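Local coordinates for Phosphoglucosamine/phosphogalactosamine mutase (Sulfolobus tokodaii, PDB 2F7L), which interconverts the 6-phosphate and 1-phosphate forms of glucosamine and galactosamine, using magnesium, on the route to UDP-GlcNAc and UDP-GalNAc, at residues A[179-184]-A[201-206]; A[211-216]-A[237-242]; A[217-222]-A[254-259]. All blocks are in the same frame, centred on the assembly; numbering follows the deposited sequence.

Contact 1: A[179-184]-A[201-206]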
loop_
_atom_site.group_PDB
_atom_site.type_symbol
_atom_site.label_atom_id
_atom_site.label_comp_id
_atom_site.label_asym_id
_atom_site.label_seq_id
_atom_site.Cartn_x
_atom_site.Cartn_y
_atom_site.Cartn_z
ATOM N N PRO A 179 -4.076 4.093 13.917
ATOM C CA PRO A 179 -4.364 4.716 12.625
ATOM C C PRO A 179 -3.428 5.864 12.286
ATOM O O PRO A 179 -3.619 6.553 11.276
ATOM C CB PRO A 179 -5.806 5.160 12.788
ATOM C CG PRO A 179 -5.860 5.519 14.211
ATOM C CD PRO A 179 -5.152 4.394 14.875
ATOM N N ALA A 180 -2.426 6.074 13.134
ATOM C CA ALA A 180 -1.431 7.124 12.918
ATOM C C ALA A 180 -1.996 8.533 12.824
ATOM O O ALA A 180 -1.577 9.330 11.994
ATOM C CB ALA A 180 -0.598 6.810 11.667
ATOM N N ASN A 181 -2.937 8.843 13.695
ATOM C CA ASN A 181 -3.544 10.170 13.719
ATOM C C ASN A 181 -4.257 10.530 12.425
ATOM O O ASN A 181 -4.566 11.700 12.176
ATOM C CB ASN A 181 -2.474 11.192 14.038
ATOM C CG ASN A 181 -1.993 11.067 15.443
ATOM O OD1 ASN A 181 -0.791 10.957 15.714
ATOM N ND2 ASN A 181 -2.933 11.081 16.365
ATOM N N SER A 182 -4.538 9.516 11.618
ATOM C CA SER A 182 -5.196 9.750 10.368
ATOM C C SER A 182 -6.484 8.984 10.036
ATOM O O SER A 182 -7.017 8.161 10.788
ATOM C CB SER A 182 -4.189 9.554 9.249
ATOM O OG SER A 182 -4.782 9.845 7.999
ATOM N N VAL A 183 -6.960 9.291 8.847
ATOM C CA VAL A 183 -8.176 8.770 8.262
ATOM C C VAL A 183 -8.522 7.291 8.538
ATOM O O VAL A 183 -9.681 6.887 8.463
ATOM C CB VAL A 183 -8.112 9.136 6.739
ATOM C CG1 VAL A 183 -8.059 7.900 5.864
ATOM C CG2 VAL A 183 -9.251 10.085 6.393
ATOM N N GLY A 184 -7.529 6.480 8.873
ATOM C CA GLY A 184 -7.804 5.074 9.147
ATOM C C GLY A 184 -8.653 4.902 10.399
ATOM O O GLY A 184 -9.282 3.869 10.599
ATOM N N THR A 201 -7.577 2.314 20.801
ATOM C CA THR A 201 -6.852 2.910 19.705
ATOM C C THR A 201 -5.858 3.898 20.264
ATOM O O THR A 201 -6.131 4.641 21.228
ATOM C CB THR A 201 -7.762 3.648 18.672
ATOM O OG1 THR A 201 -8.088 4.948 19.168
ATOM C CG2 THR A 201 -9.036 2.875 18.406
ATOM N N ILE A 202 -4.678 3.867 19.662
ATOM C CA ILE A 202 -3.607 4.759 20.034
ATOM C C ILE A 202 -3.567 5.662 18.812
ATOM O O ILE A 202 -3.656 5.199 17.669
ATOM C CB ILE A 202 -2.264 3.968 20.284
ATOM C CG1 ILE A 202 -1.158 4.910 20.702
ATOM C CG2 ILE A 202 -1.792 3.276 19.037
ATOM C CD1 ILE A 202 -1.553 5.859 21.762
ATOM N N ASN A 203 -3.529 6.962 19.067
ATOM C CA ASN A 203 -3.497 7.951 17.998
ATOM C C ASN A 203 -4.726 7.892 17.093
ATOM O O ASN A 203 -4.627 8.046 15.880
ATOM C CB ASN A 203 -2.208 7.748 17.213
ATOM C CG ASN A 203 -1.010 7.781 18.122
ATOM O OD1 ASN A 203 -0.890 8.693 18.957
ATOM N ND2 ASN A 203 -0.127 6.792 17.992
ATOM N N GLY A 204 -5.888 7.683 17.711
ATOM C CA GLY A 204 -7.133 7.584 16.970
ATOM C C GLY A 204 -7.734 8.931 16.624
ATOM O O GLY A 204 -8.690 9.006 15.861
ATOM N N ASN A 205 -7.204 9.997 17.205
ATOM C CA ASN A 205 -7.704 11.329 16.883
ATOM C C ASN A 205 -7.007 11.817 15.606
ATOM O O ASN A 205 -5.853 11.464 15.344
ATOM C CB ASN A 205 -7.440 12.302 18.038
ATOM C CG ASN A 205 -5.969 12.452 18.355
ATOM O OD1 ASN A 205 -5.432 13.545 18.300
ATOM N ND2 ASN A 205 -5.316 11.353 18.695
ATOM N N LEU A 206 -7.714 12.607 14.808
ATOM C CA LEU A 206 -7.167 13.136 13.562
ATOM C C LEU A 206 -6.222 14.290 13.799
ATOM O O LEU A 206 -6.593 15.281 14.423
ATOM C CB LEU A 206 -8.294 13.591 12.647
ATOM C CG LEU A 206 -9.250 12.469 12.220
ATOM C CD1 LEU A 206 -10.385 13.056 11.401
ATOM C CD2 LEU A 206 -8.498 11.409 11.411
#
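N181 meets the 201-206 loop through two hydrogen bonds, one from its backbone and one from its side chain. Its backbone N donates to N203 O (2.9 Å), lying in that carbonyl's plane. Its amide ND2 donates to N205 O (3.1 Å) in a nearly straight bond (174°), with the acceptor in the plane of the N181 amide. With CG anti to the carbonyl carbon (chi1 -69°), the amide lies alongside N205, the two amide planes steeply inclined, and also reaches the N203 CB. Weaker CA-H...O contacts run in both directions: N181 CA to N205 O, and L206 CA to N181 O at 3.3 Å.

The remaining contacts are van der Waals packing of side-chain carbons on main chain: P179 CG lies 3.3 Å from N203 O and P179 CD is near I202 O, while L206 CD2 packs against the peptide between S182 and V183.

The turn from P179 to S182 is type I', closed by S182 N to P179 O, and N181 lies within it. S182 OG probably bonds to G242 O, beside the likely magnesium loop, though the model distance is unreliable. The arrangement joins the loops that follow neighbouring parallel strands 174-178 and 198-201 of alpha/beta/alpha domain II.

Contact 2: A[211-216]-A[237-242]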
loop_
_atom_site.group_PDB
_atom_site.type_symbol
_atom_site.label_atom_id
_atom_site.label_comp_id
_atom_site.label_asym_id
_atom_site.label_seq_id
_atom_site.Cartn_x
_atom_site.Cartn_y
_atom_site.Cartn_z
ATOM N N SER A 211 2.157 14.179 15.378
ATOM C CA SER A 211 3.010 14.331 16.536
ATOM C C SER A 211 3.536 13.028 17.134
ATOM O O SER A 211 4.720 12.912 17.414
ATOM C CB SER A 211 2.231 15.083 17.604
ATOM O OG SER A 211 2.818 14.870 18.859
ATOM N N ALA A 212 2.664 12.042 17.337
ATOM C CA ALA A 212 3.089 10.789 17.966
ATOM C C ALA A 212 4.076 9.886 17.203
ATOM O O ALA A 212 4.916 9.208 17.818
ATOM C CB ALA A 212 1.870 9.994 18.377
ATOM N N ARG A 213 3.976 9.831 15.882
ATOM C CA ARG A 213 4.906 9.004 15.115
ATOM C C ARG A 213 4.778 9.299 13.632
ATOM O O ARG A 213 3.797 9.896 13.186
ATOM C CB ARG A 213 4.674 7.506 15.360
ATOM C CG ARG A 213 3.485 6.888 14.652
ATOM C CD ARG A 213 3.543 5.383 14.645
ATOM N NE ARG A 213 2.281 4.798 14.184
ATOM C CZ ARG A 213 1.934 4.573 12.913
ATOM N NH1 ARG A 213 2.744 4.882 11.916
ATOM N NH2 ARG A 213 0.777 3.994 12.637
ATOM N N GLN A 214 5.777 8.905 12.863
ATOM C CA GLN A 214 5.691 9.144 11.449
ATOM C C GLN A 214 4.520 8.297 10.963
ATOM O O GLN A 214 4.261 7.206 11.479
ATOM C CB GLN A 214 6.979 8.725 10.751
ATOM C CG GLN A 214 7.145 7.237 10.583
ATOM C CD GLN A 214 8.406 6.915 9.819
ATOM O OE1 GLN A 214 8.675 5.752 9.470
ATOM N NE2 GLN A 214 9.200 7.952 9.551
ATOM N N PRO A 215 3.785 8.801 9.973
ATOM C CA PRO A 215 2.636 8.066 9.438
ATOM C C PRO A 215 2.930 6.698 8.833
ATOM O O PRO A 215 2.045 5.867 8.719
ATOM C CB PRO A 215 2.047 9.041 8.412
ATOM C CG PRO A 215 3.222 9.941 8.062
ATOM C CD PRO A 215 3.896 10.138 9.373
ATOM N N GLU A 216 4.165 6.454 8.432
ATOM C CA GLU A 216 4.471 5.174 7.833
ATOM C C GLU A 216 4.885 4.175 8.895
ATOM O O GLU A 216 5.893 4.358 9.561
ATOM C CB GLU A 216 5.566 5.346 6.800
ATOM C CG GLU A 216 6.125 4.043 6.286
ATOM C CD GLU A 216 7.419 4.242 5.532
ATOM O OE1 GLU A 216 8.170 5.180 5.905
ATOM O OE2 GLU A 216 7.694 3.460 4.590
ATOM N N GLY A 237 -2.816 -6.408 17.363
ATOM C CA GLY A 237 -2.708 -4.969 17.185
ATOM C C GLY A 237 -2.532 -4.681 15.706
ATOM O O GLY A 237 -1.977 -5.513 14.985
ATOM N N VAL A 238 -3.012 -3.528 15.237
ATOM C CA VAL A 238 -2.857 -3.161 13.823
ATOM C C VAL A 238 -2.491 -1.713 13.627
ATOM O O VAL A 238 -3.120 -0.830 14.192
ATOM C CB VAL A 238 -4.131 -3.398 12.996
ATOM C CG1 VAL A 238 -3.811 -3.270 11.523
ATOM C CG2 VAL A 238 -4.665 -4.759 13.260
ATOM N N ALA A 239 -1.469 -1.477 12.815
ATOM C CA ALA A 239 -1.038 -0.116 12.524
ATOM C C ALA A 239 -1.146 0.193 11.019
ATOM O O ALA A 239 -0.861 -0.663 10.160
ATOM C CB ALA A 239 0.379 0.087 13.019
ATOM N N HIS A 240 -1.586 1.416 10.712
ATOM C CA HIS A 240 -1.736 1.860 9.320
ATOM C C HIS A 240 -0.854 3.058 9.043
ATOM O O HIS A 240 -0.221 3.618 9.939
ATOM C CB HIS A 240 -3.174 2.323 8.987
ATOM C CG HIS A 240 -4.247 1.304 9.239
ATOM N ND1 HIS A 240 -4.225 0.035 8.692
ATOM C CD2 HIS A 240 -5.421 1.404 9.911
ATOM C CE1 HIS A 240 -5.340 -0.596 9.013
ATOM N NE2 HIS A 240 -6.083 0.213 9.749
ATOM N N ASP A 241 -0.866 3.452 7.773
ATOM C CA ASP A 241 -0.154 4.616 7.287
ATOM C C ASP A 241 -1.214 5.697 7.087
ATOM O O ASP A 241 -2.393 5.489 7.380
ATOM C CB ASP A 241 0.566 4.300 5.981
ATOM C CG ASP A 241 -0.366 3.831 4.879
ATOM O OD1 ASP A 241 -1.310 3.048 5.141
ATOM O OD2 ASP A 241 -0.124 4.239 3.721
ATOM N N GLY A 242 -0.794 6.850 6.595
ATOM C CA GLY A 242 -1.694 7.975 6.411
ATOM C C GLY A 242 -3.044 7.768 5.764
ATOM O O GLY A 242 -4.029 8.270 6.283
#
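R213, P215 and H240 carry this contact, in which a loop meets the end of strand 236-239 and the turn beyond it. R213 sends its guanidinium edge-on to the backbone of H240: NH2 donates to H240 O at 2.9 Å, the bond is nearly straight (172°), and donor and acceptor groups each lie in or close to the other's plane. CG stands between the backbone N and the carbonyl carbon (chi1 77°), and from there the chain runs extended to NE, which forms a salt bridge with D178. NH1 folds back on its own segment, with weak bonds to Q214 O and P215 O, while the methyl of A239 lies 3.9 Å from NH2.

P215 contributes chiefly its carbonyl. P215 O accepts a CA-H...O contact from D241 CA, and P215 CB approaches G242 N at 4.0 Å. H240 takes part through its main chain; its imidazole is turned elsewhere, bonded to T188 OG1 and R246 O.

D241, a magnesium ligand by similarity, follows H240 directly; its OD1 accepts from R246 N and its OD2 lies near the carboxylates of D243 and D245. The chemistry is consistent with a second shell: a buried arginine, its charge probably offset by D178, grips the peptide that leads into the probable metal-binding loop.

Contact 3: A[217-222]-A[254-259]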
loop_
_atom_site.group_PDB
_atom_site.type_symbol
_atom_site.label_atom_id
_atom_site.label_comp_id
_atom_site.label_asym_id
_atom_site.label_seq_id
_atom_site.Cartn_x
_atom_site.Cartn_y
_atom_site.Cartn_z
ATOM N N PRO A 217 4.101 3.097 9.069
ATOM C CA PRO A 217 4.379 2.060 10.061
ATOM C C PRO A 217 5.623 1.208 9.786
ATOM O O PRO A 217 5.681 0.428 8.833
ATOM C CB PRO A 217 3.084 1.252 10.071
ATOM C CG PRO A 217 2.633 1.350 8.671
ATOM C CD PRO A 217 2.848 2.802 8.356
ATOM N N THR A 218 6.619 1.367 10.648
ATOM C CA THR A 218 7.892 0.650 10.533
ATOM C C THR A 218 8.248 0.130 11.916
ATOM O O THR A 218 7.675 0.580 12.918
ATOM C CB THR A 218 9.013 1.594 10.095
ATOM O OG1 THR A 218 9.169 2.620 11.078
ATOM C CG2 THR A 218 8.683 2.237 8.767
ATOM N N PHE A 219 9.181 -0.820 11.979
ATOM C CA PHE A 219 9.593 -1.350 13.274
ATOM C C PHE A 219 10.003 -0.173 14.153
ATOM O O PHE A 219 9.864 -0.217 15.372
ATOM C CB PHE A 219 10.785 -2.296 13.148
ATOM C CG PHE A 219 10.459 -3.604 12.519
ATOM C CD1 PHE A 219 10.385 -3.731 11.134
ATOM C CD2 PHE A 219 10.249 -4.726 13.303
ATOM C CE1 PHE A 219 10.105 -4.976 10.534
ATOM C CE2 PHE A 219 9.966 -5.966 12.722
ATOM C CZ PHE A 219 9.895 -6.089 11.331
ATOM N N ASP A 220 10.504 0.893 13.544
ATOM C CA ASP A 220 10.916 2.025 14.353
ATOM C C ASP A 220 9.776 2.929 14.804
ATOM O O ASP A 220 9.758 3.371 15.952
ATOM C CB ASP A 220 11.958 2.855 13.617
ATOM C CG ASP A 220 12.917 3.527 14.574
ATOM O OD1 ASP A 220 12.789 4.755 14.842
ATOM O OD2 ASP A 220 13.795 2.791 15.084
ATOM N N SER A 221 8.824 3.205 13.911
ATOM C CA SER A 221 7.706 4.073 14.255
ATOM C C SER A 221 6.720 3.366 15.161
ATOM O O SER A 221 6.029 4.008 15.950
ATOM C CB SER A 221 6.990 4.554 12.993
ATOM O OG SER A 221 6.502 3.467 12.229
ATOM N N LEU A 222 6.651 2.045 15.048
ATOM C CA LEU A 222 5.725 1.293 15.862
ATOM C C LEU A 222 6.342 1.002 17.204
ATOM O O LEU A 222 5.656 0.569 18.129
ATOM C CB LEU A 222 5.338 -0.008 15.173
ATOM C CG LEU A 222 4.630 0.232 13.841
ATOM C CD1 LEU A 222 4.143 -1.079 13.273
ATOM C CD2 LEU A 222 3.467 1.189 14.044
ATOM N N GLY A 254 3.673 -8.605 21.476
ATOM C CA GLY A 254 4.036 -7.199 21.415
ATOM C C GLY A 254 5.169 -6.970 20.440
ATOM O O GLY A 254 5.929 -6.015 20.568
ATOM N N ARG A 255 5.296 -7.869 19.475
ATOM C CA ARG A 255 6.343 -7.742 18.475
ATOM C C ARG A 255 5.707 -7.443 17.123
ATOM O O ARG A 255 4.738 -8.104 16.718
ATOM C CB ARG A 255 7.180 -9.033 18.419
ATOM C CG ARG A 255 6.358 -10.289 18.403
ATOM C CD ARG A 255 7.188 -11.544 18.662
ATOM N NE ARG A 255 6.342 -12.716 18.479
ATOM C CZ ARG A 255 6.790 -13.924 18.183
ATOM N NH1 ARG A 255 8.087 -14.119 18.048
ATOM N NH2 ARG A 255 5.944 -14.924 17.975
ATOM N N VAL A 256 6.234 -6.441 16.427
ATOM C CA VAL A 256 5.659 -6.109 15.141
ATOM C C VAL A 256 6.068 -7.167 14.111
ATOM O O VAL A 256 7.165 -7.719 14.179
ATOM C CB VAL A 256 6.065 -4.661 14.672
ATOM C CG1 VAL A 256 6.575 -3.848 15.835
ATOM C CG2 VAL A 256 7.064 -4.724 13.554
ATOM N N GLN A 257 5.158 -7.457 13.186
ATOM C CA GLN A 257 5.378 -8.434 12.124
ATOM C C GLN A 257 5.431 -7.690 10.785
ATOM O O GLN A 257 4.637 -6.790 10.533
ATOM C CB GLN A 257 4.229 -9.436 12.114
ATOM C CG GLN A 257 4.053 -10.212 13.426
ATOM C CD GLN A 257 5.181 -11.205 13.664
ATOM O OE1 GLN A 257 5.855 -11.634 12.723
ATOM N NE2 GLN A 257 5.378 -11.586 14.916
ATOM N N TRP A 258 6.358 -8.064 9.916
ATOM C CA TRP A 258 6.473 -7.352 8.653
ATOM C C TRP A 258 5.409 -7.697 7.613
ATOM O O TRP A 258 4.855 -8.809 7.578
ATOM C CB TRP A 258 7.871 -7.528 8.055
ATOM C CG TRP A 258 8.270 -6.352 7.201
ATOM C CD1 TRP A 258 8.829 -6.394 5.952
ATOM C CD2 TRP A 258 8.036 -4.961 7.487
ATOM N NE1 TRP A 258 8.945 -5.123 5.441
ATOM C CE2 TRP A 258 8.465 -4.225 6.362
ATOM C CE3 TRP A 258 7.501 -4.267 8.582
ATOM C CZ2 TRP A 258 8.366 -2.829 6.297
ATOM C CZ3 TRP A 258 7.401 -2.878 8.514
ATOM C CH2 TRP A 258 7.832 -2.180 7.382
ATOM N N GLY A 259 5.131 -6.714 6.765
ATOM C CA GLY A 259 4.122 -6.875 5.743
ATOM C C GLY A 259 4.082 -8.175 4.977
ATOM O O GLY A 259 3.002 -8.626 4.613
#
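F219 reaches across from the 217-222 loop to touch V256 and W258. Its CB leaves the backbone with CG anti to the carbonyl carbon (chi1 -71°), which brings the ring up against the 254-259 segment. CG sits 3.7 Å from V256 CG2, and this methyl lies over one face of the ring, a CH-pi contact whose exact closeness is not reliable in the model. Along one side of the ring, CD1 and CE1 approach the six-membered ring of W258, CE1 lying close to CE3. Along the other, CE2 comes within 3.6 Å of V256 O. At the tip, CZ still touches both neighbours, V256 CG2 and W258 CE3.

The planes of the F219 ring and the W258 six-membered ring are near parallel, but the rings are slid past one another and barely overlap. P217 O meets the edge of the indole, 3.7 Å from CH2, and L222 CB packs on V256 CG1. Replacing W258 with an alanine would probably leave one side of the F219 ring without its aromatic neighbour and E327 without the indole N-H it accepts.

Within the 217-222 loop, S221 N donates to T218 OG1 in an ST motif and T218 N donates to S221 OG, fixing the turn that presents F219. Across the contact there is no hydrogen bond; the two loops are joined by dispersion and aromatic packing, while W258 NE1 finds its polar partner in E327.

How the contacts relate
Contact 2 is buried, whereas contacts 1 and 3 are partly buried and each has an exposed residue among those that touch. The long loop between strand 198-201 and helix 223-231 supplies one segment to every contact, meeting in turn the loop after strand 174-178, the end of strand 236-239 and the connection from strand 248-251 to helix 259-272. D178 serves both contact 1, through OD1 to A180 N, and contact 2. Contacts 2 and 3 meet through a probable hydrogen bond between E216 O and S221 OG and through A239 packed on L222. Chemistry follows place: backbone carbonyls dominate contact 1, a charged group gripping main chain marks contact 2 beside the probable magnesium site, and contact 3 is aromatic and aliphatic.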